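Putative pyridoxal phosphate-dependent transferase (Clostridium difficile, PDB 4DQ6) is a putative transferase that binds pyridoxal-5'-phosphate and belongs to the class I and II aminotransferase family. Local coordinates at residues S75-R83 with E282-E293. Residues are numbered along the deposited sequence; the frame is centred on the assembly and turned at random.
Sequences SIVNWLYRR and EASYNNGESWLE
With CG of Trp79 turned anti to the backbone N (chi1 -171°) and that of Tyr285 beside its own backbone N (chi1 -75°), the indole and phenol rings come together obliquely, their planes 35° apart. Tyr285 CD1 lies over one indole face, offset toward the ring's rim and 3.3 Å from Trp79 CD2. Arg83 CG covers the centre of the other face, while Leu292 CD2 closes the edge 3.8 Å from Trp79 CZ2. The indole thus enters a hole formed by Ser284, Tyr285, Glu289 and Leu292, a knob-into-hole fit that packs helix 70-84 against the junction of helices 275-287 and 289-313 in this fold type I PLP-dependent architecture. The side chain of Tyr285 is about 11 Å from the bound pyridoxal-5'-phosphate. Trp79 NE1 is hydrogen-bonded to Asp208 OD1 and Tyr285 OH to Tyr249 OH, satisfying these buried polar ends. Arg82 NE and NH2 grip Glu289 OE1 side-on from one face of the carboxylate, and NH2 also donates to Tyr285 O (2.9 Å), nearly in line with the carbonyl. Arg83 NH1 donates to Glu289 OE2 (2.8 Å), so the carboxylate salt-bridges both arginines through different oxygens. NH1 and NH2 of Arg83 both grip Glu293 OE2 end-on, NH2 at 2.8 Å. A water joins Arg82 NH1 to Ser75 O and Asn286 OD1.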
loop_
_atom_site.group_PDB
_atom_site.type_symbol
_atom_site.label_atom_id
_atom_site.label_comp_id
_atom_site.label_asym_id
_atom_site.label_seq_id
_atom_site.Cartn_x
_atom_site.Cartn_y
_atom_site.Cartn_z
ATOM N N SER A 75 -12.923 16.267 2.397
ATOM C CA SER A 75 -11.874 17.034 3.019
ATOM C C SER A 75 -10.832 17.494 2.010
ATOM O O SER A 75 -10.272 18.596 2.136
ATOM C CB SER A 75 -11.208 16.256 4.185
ATOM O OG SER A 75 -10.334 15.229 3.776
ATOM N N ILE A 76 -10.541 16.605 1.048
ATOM C CA ILE A 76 -9.601 16.922 -0.010
ATOM C C ILE A 76 -10.156 18.034 -0.928
ATOM O O ILE A 76 -9.474 19.016 -1.219
ATOM C CB ILE A 76 -9.241 15.680 -0.839
ATOM C CG1 ILE A 76 -8.515 14.664 0.064
ATOM C CG2 ILE A 76 -8.404 16.050 -2.068
ATOM C CD1 ILE A 76 -8.355 13.266 -0.547
ATOM N N VAL A 77 -11.368 17.864 -1.391
ATOM C CA VAL A 77 -11.991 18.862 -2.260
ATOM C C VAL A 77 -11.979 20.219 -1.569
ATOM O O VAL A 77 -11.650 21.225 -2.149
ATOM C CB VAL A 77 -13.447 18.466 -2.633
ATOM C CG1 VAL A 77 -14.174 19.621 -3.331
ATOM C CG2 VAL A 77 -13.432 17.195 -3.487
ATOM N N ASN A 78 -12.344 20.243 -0.289
ATOM C CA ASN A 78 -12.379 21.500 0.454
ATOM C C ASN A 78 -11.041 22.128 0.660
ATOM O O ASN A 78 -10.893 23.324 0.535
ATOM C CB ASN A 78 -13.096 21.268 1.790
ATOM C CG ASN A 78 -14.566 20.948 1.580
ATOM O OD1 ASN A 78 -15.146 21.265 0.496
ATOM N ND2 ASN A 78 -15.197 20.309 2.568
ATOM N N TRP A 79 -10.022 21.321 0.945
ATOM C CA TRP A 79 -8.623 21.836 0.965
ATOM C C TRP A 79 -8.191 22.483 -0.314
ATOM O O TRP A 79 -7.664 23.581 -0.351
ATOM C CB TRP A 79 -7.698 20.670 1.269
ATOM C CG TRP A 79 -6.287 21.094 1.522
ATOM C CD1 TRP A 79 -5.185 20.953 0.682
ATOM C CD2 TRP A 79 -5.736 21.594 2.783
ATOM N NE1 TRP A 79 -4.055 21.405 1.297
ATOM C CE2 TRP A 79 -4.326 21.774 2.584
ATOM C CE3 TRP A 79 -6.287 21.945 4.025
ATOM C CZ2 TRP A 79 -3.491 22.274 3.596
ATOM C CZ3 TRP A 79 -5.444 22.383 5.032
ATOM C CH2 TRP A 79 -4.076 22.582 4.802
ATOM N N LEU A 80 -8.401 21.804 -1.434
ATOM C CA LEU A 80 -7.907 22.336 -2.673
ATOM C C LEU A 80 -8.610 23.662 -3.018
ATOM O O LEU A 80 -7.984 24.559 -3.597
ATOM C CB LEU A 80 -8.118 21.328 -3.803
ATOM C CG LEU A 80 -7.323 20.026 -3.733
ATOM C CD1 LEU A 80 -7.534 19.097 -4.955
ATOM C CD2 LEU A 80 -5.888 20.213 -3.412
ATOM N N TYR A 81 -9.899 23.776 -2.724
ATOM C CA TYR A 81 -10.526 25.068 -2.911
ATOM C C TYR A 81 -10.041 26.158 -1.947
ATOM O O TYR A 81 -9.695 27.238 -2.384
ATOM C CB TYR A 81 -12.066 24.998 -2.895
ATOM C CG TYR A 81 -12.626 26.332 -3.299
ATOM C CD1 TYR A 81 -12.573 26.748 -4.610
ATOM C CD2 TYR A 81 -13.125 27.201 -2.360
ATOM C CE1 TYR A 81 -13.036 27.989 -4.982
ATOM C CE2 TYR A 81 -13.592 28.439 -2.723
ATOM C CZ TYR A 81 -13.545 28.823 -4.031
ATOM O OH TYR A 81 -13.996 30.064 -4.375
ATOM N N ARG A 82 -9.970 25.841 -0.658
ATOM C CA ARG A 82 -9.610 26.834 0.368
ATOM C C ARG A 82 -8.208 27.351 0.163
ATOM O O ARG A 82 -7.936 28.526 0.292
ATOM C CB ARG A 82 -9.498 26.195 1.754
ATOM C CG ARG A 82 -10.698 25.520 2.349
ATOM C CD ARG A 82 -10.755 25.853 3.827
ATOM N NE ARG A 82 -9.782 25.216 4.718
ATOM C CZ ARG A 82 -9.663 23.909 4.925
ATOM N NH1 ARG A 82 -10.379 23.049 4.235
ATOM N NH2 ARG A 82 -8.800 23.465 5.803
ATOM N N ARG A 83 -7.309 26.413 -0.073
ATOM C CA ARG A 83 -5.898 26.718 -0.128
ATOM C C ARG A 83 -5.411 27.173 -1.487
ATOM O O ARG A 83 -4.538 28.001 -1.562
ATOM C CB ARG A 83 -5.075 25.520 0.349
ATOM C CG ARG A 83 -5.480 24.991 1.717
ATOM C CD ARG A 83 -5.039 25.888 2.864
ATOM N NE ARG A 83 -3.599 26.152 2.878
ATOM C CZ ARG A 83 -3.009 26.986 3.722
ATOM N NH1 ARG A 83 -3.729 27.639 4.613
ATOM N NH2 ARG A 83 -1.705 27.163 3.687
ATOM N N GLU A 282 -8.066 12.944 6.668
ATOM C CA GLU A 282 -9.213 13.803 6.840
ATOM C C GLU A 282 -8.956 14.794 7.982
ATOM O O GLU A 282 -9.250 15.979 7.867
ATOM C CB GLU A 282 -10.407 12.958 7.160
ATOM C CG GLU A 282 -11.643 13.781 7.395
ATOM C CD GLU A 282 -12.927 12.986 7.459
ATOM O OE1 GLU A 282 -13.088 11.960 6.755
ATOM O OE2 GLU A 282 -13.819 13.459 8.194
ATOM N N ALA A 283 -8.313 14.309 9.045
ATOM C CA ALA A 283 -7.985 15.190 10.162
ATOM C C ALA A 283 -6.980 16.293 9.783
ATOM O O ALA A 283 -7.108 17.408 10.248
ATOM C CB ALA A 283 -7.433 14.388 11.343
ATOM N N SER A 284 -5.948 15.915 9.023
ATOM C CA SER A 284 -4.928 16.875 8.594
ATOM C C SER A 284 -5.565 18.000 7.771
ATOM O O SER A 284 -5.318 19.201 8.023
ATOM C CB SER A 284 -3.790 16.195 7.830
ATOM O OG SER A 284 -4.109 15.749 6.527
ATOM N N TYR A 285 -6.422 17.656 6.824
ATOM C CA TYR A 285 -6.962 18.696 5.954
ATOM C C TYR A 285 -8.051 19.501 6.658
ATOM O O TYR A 285 -8.098 20.737 6.544
ATOM C CB TYR A 285 -7.458 18.108 4.647
ATOM C CG TYR A 285 -6.359 17.705 3.673
ATOM C CD1 TYR A 285 -5.218 18.459 3.527
ATOM C CD2 TYR A 285 -6.515 16.602 2.893
ATOM C CE1 TYR A 285 -4.235 18.108 2.657
ATOM C CE2 TYR A 285 -5.531 16.270 1.961
ATOM C CZ TYR A 285 -4.462 17.062 1.812
ATOM O OH TYR A 285 -3.487 16.683 0.906
ATOM N N ASN A 286 -8.884 18.821 7.426
ATOM C CA ASN A 286 -9.954 19.516 8.128
ATOM C C ASN A 286 -9.485 20.362 9.307
ATOM O O ASN A 286 -10.058 21.434 9.530
ATOM C CB ASN A 286 -11.069 18.595 8.602
ATOM C CG ASN A 286 -11.959 18.102 7.449
ATOM O OD1 ASN A 286 -11.958 18.670 6.392
ATOM N ND2 ASN A 286 -12.760 17.089 7.710
ATOM N N ASN A 287 -8.449 19.922 10.019
ATOM C CA ASN A 287 -8.059 20.590 11.307
ATOM C C ASN A 287 -6.629 21.070 11.351
ATOM O O ASN A 287 -6.256 21.750 12.274
ATOM C CB ASN A 287 -8.261 19.621 12.426
ATOM C CG ASN A 287 -9.690 19.238 12.573
ATOM O OD1 ASN A 287 -10.039 18.047 12.455
ATOM N ND2 ASN A 287 -10.539 20.214 12.684
ATOM N N GLY A 288 -5.811 20.721 10.374
ATOM C CA GLY A 288 -4.364 20.961 10.424
ATOM C C GLY A 288 -3.861 22.295 9.933
ATOM O O GLY A 288 -2.652 22.545 9.985
ATOM N N GLU A 289 -4.756 23.177 9.473
ATOM C CA GLU A 289 -4.340 24.444 8.912
ATOM C C GLU A 289 -3.503 25.320 9.873
ATOM O O GLU A 289 -2.474 25.878 9.451
ATOM C CB GLU A 289 -5.530 25.207 8.361
ATOM C CG GLU A 289 -5.197 26.354 7.428
ATOM C CD GLU A 289 -6.426 26.836 6.626
ATOM O OE1 GLU A 289 -7.534 26.274 6.804
ATOM O OE2 GLU A 289 -6.256 27.777 5.840
ATOM N N SER A 290 -3.911 25.406 11.141
ATOM C CA SER A 290 -3.180 26.242 12.072
ATOM C C SER A 290 -1.759 25.715 12.333
ATOM O O SER A 290 -0.805 26.486 12.359
ATOM C CB SER A 290 -3.966 26.460 13.356
ATOM O OG SER A 290 -5.057 27.333 13.102
ATOM N N TRP A 291 -1.633 24.411 12.501
ATOM C CA TRP A 291 -0.309 23.773 12.553
ATOM C C TRP A 291 0.506 24.036 11.315
ATOM O O TRP A 291 1.688 24.423 11.431
ATOM C CB TRP A 291 -0.444 22.276 12.856
ATOM C CG TRP A 291 0.875 21.616 13.002
ATOM C CD1 TRP A 291 1.618 21.384 14.183
ATOM C CD2 TRP A 291 1.701 21.082 11.906
ATOM N NE1 TRP A 291 2.781 20.745 13.877
ATOM C CE2 TRP A 291 2.902 20.546 12.537
ATOM C CE3 TRP A 291 1.571 21.002 10.526
ATOM C CZ2 TRP A 291 3.901 19.945 11.831
ATOM C CZ3 TRP A 291 2.584 20.384 9.822
ATOM C CH2 TRP A 291 3.741 19.887 10.452
ATOM N N LEU A 292 -0.103 23.905 10.119
ATOM C CA LEU A 292 0.632 24.154 8.938
ATOM C C LEU A 292 1.149 25.618 8.841
ATOM O O LEU A 292 2.313 25.838 8.519
ATOM C CB LEU A 292 -0.202 23.812 7.705
ATOM C CG LEU A 292 0.429 24.247 6.416
ATOM C CD1 LEU A 292 1.750 23.534 6.083
ATOM C CD2 LEU A 292 -0.514 23.958 5.233
ATOM N N GLU A 293 0.329 26.595 9.213
ATOM C CA GLU A 293 0.765 27.985 9.115
ATOM C C GLU A 293 1.942 28.211 10.101
ATOM O O GLU A 293 2.917 28.910 9.781
ATOM C CB GLU A 293 -0.401 28.948 9.340
ATOM C CG GLU A 293 -1.441 28.943 8.222
ATOM C CD GLU A 293 -0.946 29.399 6.861
ATOM O OE1 GLU A 293 -0.015 30.248 6.761
ATOM O OE2 GLU A 293 -1.499 28.939 5.828
HETATM O O HOH W 1 -10.611 20.182 4.403
HETATM O O HOH W 2 -14.270 19.064 4.839
#